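Local coordinates for protein CRISPR system Cmr subunit Cmr6 (Pyrococcus furiosus, PDB 4W8V) that caps, together with Cmr1, the elongated type III-B Cmr ribonucleoprotein complex, which is built along a crRNA and belongs to an antiviral CRISPR defence system, at residues N10-I15 with G208-E213; K18-S23 with R241-V246; G46-P51 with L195-D200; K56-H61 with R227-G232; A147-E152 with V201-A206. All blocks are in the same frame, centred on the assembly; numbering follows the deposited sequence.

Interaction 1: N10-I15 with G208-E213; sequences NSLHAI and GGRDRE
One face of the His13 imidazole is overlain near its rim by Arg212 CB, a CH-pi contact 3.8 Å from the ring centroid, while Arg210 O sits at the ring's edge. The guanidinium of Arg212 in turn carries Ile15 CD1 over one face, 3.9 Å from Arg212 NH1, and meets His13 CD2 at its own edge; the two planes stand 76° apart. Arg212 covers both neighbours because its CG is anti to the backbone N (chi1 178°) and the chain is extended as far as NE, bringing the head group to Ile15. His13 ND1 donates to Arg210 O at 2.8 Å, in the plane of the ring although it approaches from above the carbonyl plane. Beside it, His13 and Gly209 form an antiparallel hydrogen-bonded pair, with His13 N to Gly209 O at 2.8 Å. Glycine suits position 208: its CA makes a CA-H...O contact with His13 O at 3.1 Å, and a CB would lie close to that oxygen. Asp211, salt-bridged to Arg131, stands at the N-cap of helix 212-228, with a weak bond from Glu213 N to its OD1. The in-plane bond from ND1 fixes the imidazole's rotation, with this nitrogen acting as donor.

Interaction 2: K18-S23 with R241-V246; sequences KFKTQS and RLVEYV
Tyr245 CG stands between its own backbone N and carbonyl carbon (chi1 73°), which brings the phenol slantwise across the Lys18 chain, with Tyr245 CE1 3.6 Å from Lys18 CB. Phe19 takes a different rotamer, CG anti to the carbonyl carbon (chi1 -69°), and its ring receives Glu244 CB over one face, 4.2 Å from the centroid. The aliphatic part of Glu244 suits that place, since the carboxylate can run on to Lys223. Leu242 CD2 meets Phe19 CB at 4.0 Å on the same face of the sheet, an apolar pairing fit for the side that helix 212-228 covers. On the other face Lys20 bends at its last torsion and brings NZ to Val243 CG2. The strands are antiparallel: Lys20 and Val243 exchange two backbone bonds, Tyr245 N reaches Lys18 O at 2.9 Å, and Gln22 N reaches Arg241 O at 2.7 Å. A water accepts from Lys18 N and donates to Glu244 OE2 and Tyr245 O. This C-terminal strand edges the four-stranded antiparallel sheet. The buried face of Phe19, Thr21 and Leu242 has the Glu244-Lys223 salt bridge at its margin, while Lys18 NZ and Tyr245 OH end on Glu153, which would be expected to favour a charged Lys18.

Interaction 3: G46-P51 with L195-D200; sequences GVPYIP and LTVPKD
The loop between helix 34-43 and helix 52-68 packs here on the end of strand 192-197, the middle strand of a three-stranded antiparallel sheet within this RAMP-superfamily part of Cmr6. No hydrogen bond crosses the contact; branched and cyclic apolar side chains do the work. Leu195 and Val197, two residues apart on the strand, both direct their side chains toward the loop, and Pro48 fits between their methyl groups. Its CD lies 4.0 Å from Leu195 CD1 and 4.1 Å from Val197 CG2, so the ring carbon next to the proline nitrogen serves both partners. Pro48 crosses Leu195 at a slant but slides past Val197 in the opposite direction. Proline is apt in a buried loop because its nitrogen has no hydrogen needing an acceptor. Val47 adds CG1, which stands anti to the backbone N (chi1 179°) and meets Val197 CG2, the two side chains crossing at about a right angle. Gly46 has positive phi (92°), and a side chain there would collide with the preceding carbonyl oxygen, which explains the residue type. Arg40 donates to Gly46 O and also touches Pro48 and Leu195, while Leu25 and Val27 of the neighbouring strand extend the apolar surface. The closest approach between the segments is between Gly46 O and Leu195 CD1, 3.5 Å apart.

Interaction 4: K56-H61 with R227-G232; sequences KGVTRH and RDLGVG
Val58 lies over the turn that follows helix 212-228, its two methyl groups touching different residues. CG2, anti to the backbone N, reaches Leu229 CB at 3.7 Å and also comes to 3.4 Å from Gly230 O. CG1, set between the backbone N and the carbonyl carbon (chi1 66°), meets Val231 CG1 at 3.8 Å, the two valines crossing at about a right angle. With Leu229 the relation differs: the side chains slide past each other in opposite directions, so that Leu229 CD1 runs on to Val58 O, 3.9 Å away, and to the next turn of the helix. There His61 ND1 lies 4.1 Å from Leu229 CD1, an oblique approach to the imidazole without a polar bond. A beta-branched valine suits the centre, because its two methyls diverge from CB, one toward Leu229 CB and Gly230 O, the other toward Val231. Gly230, with positive phi (96°), turns the chain out of the helix at a point where any side chain would strike the carbonyl oxygen before it. The contact lies close to the geometric centre of the molecule, about 3 Å between the two centres. Helix 52-68 leans against the end of helix 212-228, Thr59 packing on Leu221, Val222 and Ala225 farther back, while Val231 rests on Leu226 and on Leu242 of strand 242-244.

Interaction 5: A147-E152 with V201-A206; sequences AIPIAE and VPFLVA
Phe203 and Pro149 form the apolar centre, with Pro149 CG 3.7 Å from Phe203 CE2 and Pro149 CA over one face of the ring, displaced toward its rim. The two side chains cross at a slant, and Ala147 O lies near the plane of the phenyl, at its edge. The compact, rigid proline ring suits this place, since it can lie against the aromatic without a flexible chain to order. Next to them Ala147 CB meets Val205 CG2 at 3.9 Å. On the opposite face of the sheet Ile148 and Leu204 lie side by side, pointing the same way, and Ile150 joins them: its CG1 is anti to the carbonyl carbon (chi1 -52°), and the extended arm beyond lays CD1 along the strand, 3.5 Å from Leu204 N. Outward from these groups comes the backbone ladder. Ile148 and Leu204 form an antiparallel hydrogen-bonded pair, Ile148 N meeting Leu204 O at 3.0 Å on a lone pair and Leu204 N meeting Ile148 O at 2.7 Å. Ile150 N bonds to Pro202 O at 2.9 Å from above the carbonyl plane. Thus strand 143-149, an outer strand of the four-stranded sheet, is held along strand 202-209. Pro149 falls in a non-hydrogen-bonded pair, where its missing N-H costs the ladder nothing, whereas the Ile150-Pro202 end has a single bond, Pro202 having no N-H to return.

From the N terminus, strand 13-21 enters both interaction 1, which closes a loop of 192 residues onto strand 202-209 and helix 212-228, and interaction 2, which brings back the C-terminal strand 242-244; the two cross. Interactions 3 and 5 lie within both spans and cross each other, meeting where Ile50 O and Ala147 N probably share a hydrogen bond. Interaction 4 lies within the span of interaction 2 and crosses interactions 1 and 3; interaction 5 lies within its span. Interactions 1, 2 and 5 build the four-stranded sheet, interaction 3 joins an interhelical loop to the three-stranded sheet, and interaction 4 joins helix 52-68 to the turn that ends helix 212-228, near the centre.

Interaction 1: N10-I15 with G208-E213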
# COMPACT_ATOMS: atom_id res chain seq x y z
N ASN A 10 20.30 -11.39 -4.31
CA ASN A 10 20.30 -11.00 -2.90
C ASN A 10 20.25 -12.16 -1.90
O ASN A 10 20.41 -11.93 -0.70
CB ASN A 10 19.11 -10.06 -2.63
CG ASN A 10 19.55 -8.75 -2.00
OD1 ASN A 10 20.65 -8.65 -1.46
ND2 ASN A 10 18.69 -7.75 -2.07
N SER A 11 20.07 -13.38 -2.40
CA SER A 11 19.80 -14.58 -1.59
C SER A 11 18.43 -14.49 -0.90
O SER A 11 18.07 -15.35 -0.10
CB SER A 11 20.90 -14.81 -0.54
OG SER A 11 20.70 -13.99 0.60
N LEU A 12 17.68 -13.44 -1.23
CA LEU A 12 16.31 -13.28 -0.77
C LEU A 12 15.35 -14.09 -1.63
O LEU A 12 15.58 -14.28 -2.82
CB LEU A 12 15.90 -11.81 -0.79
CG LEU A 12 16.00 -10.92 0.45
CD1 LEU A 12 16.88 -11.53 1.52
CD2 LEU A 12 16.51 -9.54 0.03
N HIS A 13 14.25 -14.54 -1.03
CA HIS A 13 13.14 -15.11 -1.78
C HIS A 13 12.32 -13.99 -2.39
O HIS A 13 11.81 -13.13 -1.67
CB HIS A 13 12.26 -15.98 -0.88
CG HIS A 13 12.89 -17.27 -0.47
ND1 HIS A 13 13.36 -17.50 0.80
CD2 HIS A 13 13.13 -18.41 -1.18
CE1 HIS A 13 13.86 -18.72 0.87
NE2 HIS A 13 13.74 -19.29 -0.32
N ALA A 14 12.18 -13.98 -3.70
CA ALA A 14 11.41 -12.93 -4.35
C ALA A 14 10.08 -13.46 -4.88
O ALA A 14 10.04 -14.13 -5.90
CB ALA A 14 12.21 -12.30 -5.47
N ILE A 15 8.99 -13.13 -4.18
CA ILE A 15 7.65 -13.47 -4.67
C ILE A 15 7.18 -12.37 -5.62
O ILE A 15 7.13 -11.21 -5.24
CB ILE A 15 6.63 -13.65 -3.53
CG1 ILE A 15 7.21 -14.50 -2.40
CG2 ILE A 15 5.34 -14.25 -4.07
CD1 ILE A 15 7.67 -15.88 -2.83
N GLY A 208 10.36 -9.27 -1.05
CA GLY A 208 11.46 -10.19 -0.81
C GLY A 208 11.83 -10.36 0.65
O GLY A 208 11.59 -9.48 1.47
N GLY A 209 12.42 -11.50 0.98
CA GLY A 209 12.86 -11.77 2.33
C GLY A 209 13.44 -13.16 2.47
O GLY A 209 13.32 -13.98 1.56
N ARG A 210 14.08 -13.43 3.60
CA ARG A 210 14.70 -14.73 3.83
C ARG A 210 13.64 -15.78 4.12
O ARG A 210 13.67 -16.88 3.56
CB ARG A 210 15.69 -14.67 4.99
CG ARG A 210 16.75 -13.60 4.86
CD ARG A 210 16.90 -12.89 6.19
NE ARG A 210 18.16 -12.16 6.30
CZ ARG A 210 19.26 -12.67 6.84
NH1 ARG A 210 19.27 -13.92 7.30
NH2 ARG A 210 20.36 -11.94 6.91
N ASP A 211 12.72 -15.44 5.01
CA ASP A 211 11.62 -16.31 5.36
C ASP A 211 10.64 -16.36 4.20
O ASP A 211 9.94 -15.39 3.92
CB ASP A 211 10.93 -15.83 6.63
CG ASP A 211 10.05 -16.89 7.27
OD1 ASP A 211 9.58 -17.80 6.55
OD2 ASP A 211 9.84 -16.81 8.50
N ARG A 212 10.60 -17.49 3.50
CA ARG A 212 9.74 -17.60 2.34
C ARG A 212 8.25 -17.51 2.67
O ARG A 212 7.49 -16.86 1.97
CB ARG A 212 10.01 -18.89 1.59
CG ARG A 212 9.11 -19.07 0.40
CD ARG A 212 9.49 -20.27 -0.44
NE ARG A 212 8.57 -20.41 -1.57
CZ ARG A 212 8.75 -19.83 -2.76
NH1 ARG A 212 9.83 -19.08 -2.98
NH2 ARG A 212 7.86 -20.01 -3.72
N GLU A 213 7.83 -18.18 3.74
CA GLU A 213 6.41 -18.20 4.07
C GLU A 213 5.96 -16.85 4.61
O GLU A 213 4.82 -16.44 4.38
CB GLU A 213 6.10 -19.30 5.08

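Interaction 2: K18-S23 with R241-V246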
# COMPACT_ATOMS: atom_id res chain seq x y z
N LYS A 18 2.43 -10.32 -11.99
CA LYS A 18 2.17 -9.29 -12.97
C LYS A 18 0.79 -8.67 -12.75
O LYS A 18 -0.20 -9.39 -12.66
CB LYS A 18 2.26 -9.85 -14.39
CG LYS A 18 3.64 -10.29 -14.80
CD LYS A 18 3.64 -10.65 -16.27
CE LYS A 18 4.95 -11.28 -16.71
NZ LYS A 18 4.79 -11.88 -18.06
N PHE A 19 0.74 -7.35 -12.67
CA PHE A 19 -0.50 -6.64 -12.35
C PHE A 19 -0.83 -5.63 -13.43
O PHE A 19 0.07 -5.00 -13.98
CB PHE A 19 -0.39 -5.95 -10.99
CG PHE A 19 -0.33 -6.91 -9.82
CD1 PHE A 19 0.77 -7.74 -9.64
CD2 PHE A 19 -1.37 -6.97 -8.91
CE1 PHE A 19 0.83 -8.62 -8.57
CE2 PHE A 19 -1.33 -7.85 -7.83
CZ PHE A 19 -0.22 -8.67 -7.66
N LYS A 20 -2.11 -5.49 -13.75
CA LYS A 20 -2.52 -4.45 -14.68
C LYS A 20 -3.36 -3.44 -13.93
O LYS A 20 -3.98 -3.79 -12.93
CB LYS A 20 -3.31 -5.02 -15.86
CG LYS A 20 -4.56 -5.78 -15.46
CD LYS A 20 -5.22 -6.44 -16.66
CE LYS A 20 -6.38 -7.34 -16.26
NZ LYS A 20 -7.58 -6.55 -15.86
N THR A 21 -3.35 -2.19 -14.39
CA THR A 21 -4.18 -1.14 -13.81
C THR A 21 -5.65 -1.41 -14.12
O THR A 21 -6.06 -1.32 -15.28
CB THR A 21 -3.77 0.26 -14.34
OG1 THR A 21 -3.59 0.19 -15.76
CG2 THR A 21 -2.46 0.73 -13.70
N GLN A 22 -6.45 -1.77 -13.12
CA GLN A 22 -7.86 -2.04 -13.36
C GLN A 22 -8.63 -0.75 -13.65
O GLN A 22 -9.51 -0.72 -14.51
CB GLN A 22 -8.50 -2.78 -12.17
CG GLN A 22 -9.95 -3.21 -12.44
CD GLN A 22 -10.73 -3.58 -11.19
OE1 GLN A 22 -10.71 -2.86 -10.19
NE2 GLN A 22 -11.42 -4.71 -11.24
N SER A 23 -8.28 0.31 -12.93
CA SER A 23 -8.77 1.65 -13.18
C SER A 23 -7.56 2.55 -13.46
O SER A 23 -6.42 2.11 -13.34
CB SER A 23 -9.59 2.19 -11.98
OG SER A 23 -8.84 2.20 -10.78
N ARG A 241 -6.44 1.11 -8.69
CA ARG A 241 -6.59 -0.30 -8.36
C ARG A 241 -5.80 -1.18 -9.35
O ARG A 241 -5.90 -1.00 -10.56
CB ARG A 241 -8.06 -0.72 -8.39
CG ARG A 241 -8.97 -0.01 -7.42
CD ARG A 241 -8.35 0.14 -6.04
NE ARG A 241 -9.33 0.52 -5.03
CZ ARG A 241 -9.66 1.77 -4.73
NH1 ARG A 241 -10.55 2.00 -3.79
NH2 ARG A 241 -9.09 2.78 -5.36
N LEU A 242 -5.02 -2.14 -8.84
CA LEU A 242 -4.30 -3.08 -9.72
C LEU A 242 -4.68 -4.53 -9.41
O LEU A 242 -4.84 -4.89 -8.24
CB LEU A 242 -2.78 -2.90 -9.59
CG LEU A 242 -2.17 -1.67 -10.27
CD1 LEU A 242 -2.01 -0.52 -9.31
CD2 LEU A 242 -0.81 -2.01 -10.93
N VAL A 243 -4.82 -5.36 -10.45
CA VAL A 243 -5.14 -6.77 -10.26
C VAL A 243 -4.19 -7.70 -11.04
O VAL A 243 -3.77 -7.38 -12.14
CB VAL A 243 -6.61 -7.08 -10.66
CG1 VAL A 243 -7.58 -6.21 -9.86
CG2 VAL A 243 -6.84 -6.90 -12.16
N GLU A 244 -3.84 -8.83 -10.43
CA GLU A 244 -2.96 -9.83 -11.05
C GLU A 244 -3.58 -10.38 -12.34
O GLU A 244 -4.80 -10.49 -12.45
CB GLU A 244 -2.68 -10.97 -10.07
CG GLU A 244 -1.41 -11.76 -10.35
CD GLU A 244 -1.05 -12.72 -9.22
OE1 GLU A 244 -1.85 -12.83 -8.26
OE2 GLU A 244 0.02 -13.37 -9.29
N TYR A 245 -2.74 -10.71 -13.32
CA TYR A 245 -3.19 -11.36 -14.55
C TYR A 245 -2.23 -12.46 -14.99
O TYR A 245 -1.17 -12.63 -14.40
CB TYR A 245 -3.38 -10.35 -15.68
CG TYR A 245 -2.10 -9.81 -16.29
CD1 TYR A 245 -1.45 -8.72 -15.73
CD2 TYR A 245 -1.55 -10.37 -17.45
CE1 TYR A 245 -0.29 -8.21 -16.27
CE2 TYR A 245 -0.39 -9.86 -18.01
CZ TYR A 245 0.24 -8.78 -17.41
OH TYR A 245 1.40 -8.25 -17.93
N VAL A 246 -2.64 -13.17 -16.07
CA VAL A 246 -2.03 -14.41 -16.60
C VAL A 246 -0.94 -15.02 -15.72
O VAL A 246 -1.24 -15.81 -14.82
CB VAL A 246 -1.43 -14.20 -18.02
CG1 VAL A 246 -0.61 -15.41 -18.43
CG2 VAL A 246 -2.53 -13.94 -19.04
O HOH W 1 0.96 -12.65 -12.13

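Interaction 3: G46-P51 with L195-D200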
# COMPACT_ATOMS: atom_id res chain seq x y z
N GLY A 46 6.90 6.87 -20.93
CA GLY A 46 6.54 7.94 -20.03
C GLY A 46 5.82 7.49 -18.77
O GLY A 46 5.55 8.30 -17.87
N VAL A 47 5.53 6.20 -18.69
CA VAL A 47 4.80 5.66 -17.54
C VAL A 47 5.68 5.57 -16.29
O VAL A 47 6.71 4.89 -16.30
CB VAL A 47 4.24 4.26 -17.91
CG1 VAL A 47 3.48 3.63 -16.75
CG2 VAL A 47 3.33 4.39 -19.11
N PRO A 48 5.29 6.27 -15.20
CA PRO A 48 6.16 6.21 -14.02
C PRO A 48 5.95 4.93 -13.22
O PRO A 48 5.04 4.16 -13.48
CB PRO A 48 5.73 7.44 -13.23
CG PRO A 48 4.30 7.61 -13.60
CD PRO A 48 4.21 7.26 -15.03
N TYR A 49 6.81 4.66 -12.25
CA TYR A 49 6.59 3.49 -11.41
C TYR A 49 5.86 3.85 -10.13
O TYR A 49 5.62 5.02 -9.83
CB TYR A 49 7.92 2.80 -11.06
CG TYR A 49 8.87 3.63 -10.22
CD1 TYR A 49 8.95 3.46 -8.84
CD2 TYR A 49 9.71 4.57 -10.81
CE1 TYR A 49 9.84 4.20 -8.07
CE2 TYR A 49 10.61 5.31 -10.05
CZ TYR A 49 10.68 5.12 -8.69
OH TYR A 49 11.59 5.86 -7.95
N ILE A 50 5.51 2.81 -9.38
CA ILE A 50 4.90 2.94 -8.06
C ILE A 50 5.94 2.59 -7.02
O ILE A 50 6.38 1.44 -6.95
CB ILE A 50 3.70 2.01 -7.90
CG1 ILE A 50 2.60 2.35 -8.91
CG2 ILE A 50 3.19 2.05 -6.47
CD1 ILE A 50 1.95 1.13 -9.56
N PRO A 51 6.33 3.57 -6.19
CA PRO A 51 7.35 3.36 -5.15
C PRO A 51 6.97 2.25 -4.18
O PRO A 51 5.83 2.14 -3.74
CB PRO A 51 7.42 4.71 -4.43
CG PRO A 51 6.79 5.68 -5.34
CD PRO A 51 5.81 4.95 -6.18
N LEU A 195 0.82 12.45 -13.52
CA LEU A 195 0.49 11.71 -14.72
C LEU A 195 -0.62 10.71 -14.45
O LEU A 195 -0.55 9.95 -13.48
CB LEU A 195 1.73 10.98 -15.26
CG LEU A 195 2.81 11.89 -15.83
CD1 LEU A 195 4.04 11.06 -16.23
CD2 LEU A 195 2.27 12.70 -17.01
N THR A 196 -1.65 10.72 -15.29
CA THR A 196 -2.68 9.69 -15.19
C THR A 196 -2.39 8.60 -16.20
O THR A 196 -2.23 8.87 -17.38
CB THR A 196 -4.09 10.25 -15.42
OG1 THR A 196 -4.38 11.20 -14.40
CG2 THR A 196 -5.12 9.13 -15.36
N VAL A 197 -2.31 7.37 -15.70
CA VAL A 197 -1.94 6.20 -16.47
C VAL A 197 -3.20 5.43 -16.83
O VAL A 197 -4.04 5.21 -15.97
CB VAL A 197 -0.97 5.29 -15.68
CG1 VAL A 197 -0.74 3.94 -16.40
CG2 VAL A 197 0.33 6.02 -15.42
N PRO A 198 -3.34 5.04 -18.12
CA PRO A 198 -4.62 4.43 -18.50
C PRO A 198 -4.79 3.02 -17.94
O PRO A 198 -3.87 2.48 -17.33
CB PRO A 198 -4.57 4.41 -20.03
CG PRO A 198 -3.12 4.56 -20.40
CD PRO A 198 -2.49 5.35 -19.28
N LYS A 199 -5.96 2.43 -18.15
CA LYS A 199 -6.20 1.06 -17.73
C LYS A 199 -5.37 0.09 -18.57
O LYS A 199 -4.96 0.42 -19.67
CB LYS A 199 -7.68 0.70 -17.85
CG LYS A 199 -8.65 1.69 -17.26
CD LYS A 199 -10.07 1.30 -17.60
CE LYS A 199 -11.07 2.22 -16.95
NZ LYS A 199 -12.45 1.76 -17.22
N ASP A 200 -5.15 -1.11 -18.03
CA ASP A 200 -4.47 -2.20 -18.72
C ASP A 200 -3.01 -1.89 -19.04
O ASP A 200 -2.50 -2.26 -20.09
CB ASP A 200 -5.20 -2.58 -20.01
CG ASP A 200 -6.57 -3.15 -19.73
OD1 ASP A 200 -6.69 -3.99 -18.82
OD2 ASP A 200 -7.52 -2.74 -20.43

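Interaction 4: K56-H61 with R227-G232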
# COMPACT_ATOMS: atom_id res chain seq x y z
N LYS A 56 4.20 -0.45 0.51
CA LYS A 56 4.29 -0.74 1.93
C LYS A 56 3.26 0.02 2.77
O LYS A 56 2.63 -0.54 3.65
CB LYS A 56 5.69 -0.42 2.44
CG LYS A 56 5.98 -0.91 3.83
CD LYS A 56 7.37 -0.53 4.28
CE LYS A 56 7.78 -1.38 5.47
NZ LYS A 56 9.07 -0.98 6.08
N GLY A 57 3.12 1.32 2.50
CA GLY A 57 2.17 2.16 3.20
C GLY A 57 0.73 1.71 3.11
O GLY A 57 0.06 1.51 4.13
N VAL A 58 0.23 1.56 1.88
CA VAL A 58 -1.13 1.08 1.69
C VAL A 58 -1.34 -0.32 2.32
O VAL A 58 -2.42 -0.60 2.84
CB VAL A 58 -1.50 1.06 0.20
CG1 VAL A 58 -0.66 0.02 -0.57
CG2 VAL A 58 -3.00 0.80 0.02
N THR A 59 -0.32 -1.18 2.29
CA THR A 59 -0.43 -2.51 2.89
C THR A 59 -0.41 -2.46 4.42
O THR A 59 -1.14 -3.18 5.06
CB THR A 59 0.70 -3.46 2.39
OG1 THR A 59 0.66 -3.54 0.98
CG2 THR A 59 0.53 -4.85 2.95
N ARG A 60 0.47 -1.62 4.99
CA ARG A 60 0.40 -1.23 6.39
C ARG A 60 -1.01 -0.79 6.79
O ARG A 60 -1.59 -1.26 7.77
CB ARG A 60 1.32 -0.03 6.69
CG ARG A 60 2.79 -0.26 6.96
CD ARG A 60 3.33 1.09 7.46
NE ARG A 60 4.78 1.21 7.44
CZ ARG A 60 5.57 0.91 8.47
NH1 ARG A 60 5.05 0.44 9.59
NH2 ARG A 60 6.89 1.06 8.37
N HIS A 61 -1.53 0.15 6.02
CA HIS A 61 -2.82 0.78 6.27
C HIS A 61 -3.92 -0.24 6.35
O HIS A 61 -4.77 -0.20 7.25
CB HIS A 61 -3.13 1.80 5.17
CG HIS A 61 -4.42 2.53 5.36
ND1 HIS A 61 -5.64 1.98 5.01
CD2 HIS A 61 -4.69 3.77 5.83
CE1 HIS A 61 -6.60 2.85 5.27
NE2 HIS A 61 -6.05 3.94 5.76
N ARG A 227 -5.84 -4.31 -4.93
CA ARG A 227 -7.15 -4.54 -5.52
C ARG A 227 -8.21 -3.68 -4.83
O ARG A 227 -8.99 -3.02 -5.49
CB ARG A 227 -7.52 -6.01 -5.41
CG ARG A 227 -8.77 -6.44 -6.15
CD ARG A 227 -9.07 -7.90 -5.84
NE ARG A 227 -9.42 -8.09 -4.44
CZ ARG A 227 -9.15 -9.17 -3.72
NH1 ARG A 227 -8.51 -10.19 -4.27
NH2 ARG A 227 -9.52 -9.24 -2.45
N ASP A 228 -8.19 -3.66 -3.50
CA ASP A 228 -9.30 -3.06 -2.75
C ASP A 228 -9.05 -1.64 -2.21
O ASP A 228 -10.00 -0.91 -1.97
CB ASP A 228 -9.71 -3.99 -1.60
CG ASP A 228 -10.29 -5.32 -2.11
OD1 ASP A 228 -10.62 -5.42 -3.31
OD2 ASP A 228 -10.44 -6.26 -1.30
N LEU A 229 -7.80 -1.22 -2.04
CA LEU A 229 -7.52 0.13 -1.54
C LEU A 229 -6.92 1.04 -2.62
O LEU A 229 -7.33 2.18 -2.77
CB LEU A 229 -6.58 0.06 -0.33
CG LEU A 229 -7.16 -0.75 0.83
CD1 LEU A 229 -6.23 -0.78 2.04
CD2 LEU A 229 -8.50 -0.18 1.23
N GLY A 230 -5.94 0.54 -3.36
CA GLY A 230 -5.37 1.32 -4.43
C GLY A 230 -4.10 2.06 -4.05
O GLY A 230 -3.85 2.33 -2.86
N VAL A 231 -3.30 2.39 -5.06
CA VAL A 231 -2.11 3.21 -4.88
C VAL A 231 -2.21 4.44 -5.76
O VAL A 231 -3.10 4.54 -6.62
CB VAL A 231 -0.82 2.45 -5.24
CG1 VAL A 231 -0.37 1.55 -4.09
CG2 VAL A 231 -1.02 1.66 -6.53
N GLY A 232 -1.28 5.37 -5.56
CA GLY A 232 -1.31 6.62 -6.28
C GLY A 232 -2.29 7.55 -5.60
O GLY A 232 -2.70 7.31 -4.46

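Interaction 5: A147-E152 with V201-A206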
# COMPACT_ATOMS: atom_id res chain seq x y z
N ALA A 147 7.17 -1.17 -7.75
CA ALA A 147 6.34 -1.77 -8.78
C ALA A 147 6.63 -1.07 -10.08
O ALA A 147 6.50 0.15 -10.16
CB ALA A 147 4.89 -1.68 -8.43
N ILE A 148 7.00 -1.83 -11.11
CA ILE A 148 7.58 -1.24 -12.30
C ILE A 148 6.85 -1.65 -13.60
O ILE A 148 6.44 -2.79 -13.74
CB ILE A 148 9.06 -1.62 -12.36
CG1 ILE A 148 9.21 -3.15 -12.23
CG2 ILE A 148 9.83 -0.95 -11.24
CD1 ILE A 148 10.53 -3.62 -11.75
N PRO A 149 6.66 -0.69 -14.52
CA PRO A 149 6.03 -0.94 -15.81
C PRO A 149 6.79 -2.02 -16.58
O PRO A 149 8.01 -1.97 -16.63
CB PRO A 149 6.11 0.41 -16.52
CG PRO A 149 6.23 1.39 -15.46
CD PRO A 149 7.02 0.73 -14.38
N ILE A 150 6.06 -2.98 -17.12
CA ILE A 150 6.65 -4.03 -17.95
C ILE A 150 6.57 -3.60 -19.41
O ILE A 150 5.55 -3.79 -20.08
CB ILE A 150 5.95 -5.37 -17.74
CG1 ILE A 150 5.92 -5.68 -16.24
CG2 ILE A 150 6.68 -6.46 -18.56
CD1 ILE A 150 5.09 -6.87 -15.82
N ALA A 151 7.65 -2.98 -19.87
CA ALA A 151 7.67 -2.29 -21.15
C ALA A 151 7.19 -3.18 -22.30
O ALA A 151 6.32 -2.78 -23.06
CB ALA A 151 9.06 -1.77 -21.42
N GLU A 152 7.75 -4.39 -22.40
CA GLU A 152 7.42 -5.28 -23.52
C GLU A 152 5.95 -5.66 -23.59
O GLU A 152 5.42 -5.90 -24.67
CB GLU A 152 8.26 -6.57 -23.45
CG GLU A 152 8.16 -7.37 -22.17
CD GLU A 152 9.13 -6.88 -21.10
OE1 GLU A 152 9.59 -5.72 -21.19
OE2 GLU A 152 9.44 -7.66 -20.17
N VAL A 201 -2.36 -1.20 -18.12
CA VAL A 201 -0.92 -1.02 -18.18
C VAL A 201 -0.30 -2.02 -17.21
O VAL A 201 -0.73 -2.14 -16.07
CB VAL A 201 -0.54 0.42 -17.85
CG1 VAL A 201 0.97 0.56 -17.75
CG2 VAL A 201 -1.13 1.38 -18.91
N PRO A 202 0.67 -2.81 -17.69
CA PRO A 202 1.23 -3.88 -16.87
C PRO A 202 2.36 -3.43 -15.95
O PRO A 202 3.26 -2.71 -16.39
CB PRO A 202 1.74 -4.88 -17.90
CG PRO A 202 1.99 -4.08 -19.12
CD PRO A 202 1.05 -2.93 -19.11
N PHE A 203 2.30 -3.86 -14.69
CA PHE A 203 3.33 -3.60 -13.70
C PHE A 203 3.83 -4.91 -13.11
O PHE A 203 3.05 -5.83 -12.90
CB PHE A 203 2.81 -2.68 -12.57
CG PHE A 203 2.67 -1.24 -12.97
CD1 PHE A 203 1.62 -0.83 -13.76
CD2 PHE A 203 3.60 -0.30 -12.56
CE1 PHE A 203 1.51 0.49 -14.16
CE2 PHE A 203 3.50 1.02 -12.94
CZ PHE A 203 2.45 1.42 -13.73
N LEU A 204 5.12 -4.97 -12.83
CA LEU A 204 5.66 -6.04 -12.00
C LEU A 204 5.66 -5.62 -10.53
O LEU A 204 6.12 -4.55 -10.18
CB LEU A 204 7.07 -6.40 -12.45
CG LEU A 204 7.63 -7.71 -11.90
CD1 LEU A 204 7.02 -8.88 -12.65
CD2 LEU A 204 9.13 -7.72 -12.05
N VAL A 205 5.16 -6.50 -9.67
CA VAL A 205 5.00 -6.23 -8.26
C VAL A 205 5.67 -7.34 -7.46
O VAL A 205 5.44 -8.52 -7.73
CB VAL A 205 3.52 -6.15 -7.86
CG1 VAL A 205 3.36 -6.01 -6.35
CG2 VAL A 205 2.82 -5.00 -8.61
N ALA A 206 6.49 -6.98 -6.48
CA ALA A 206 7.27 -7.99 -5.78
C ALA A 206 7.63 -7.61 -4.35
O ALA A 206 7.78 -6.44 -4.02
CB ALA A 206 8.55 -8.28 -6.56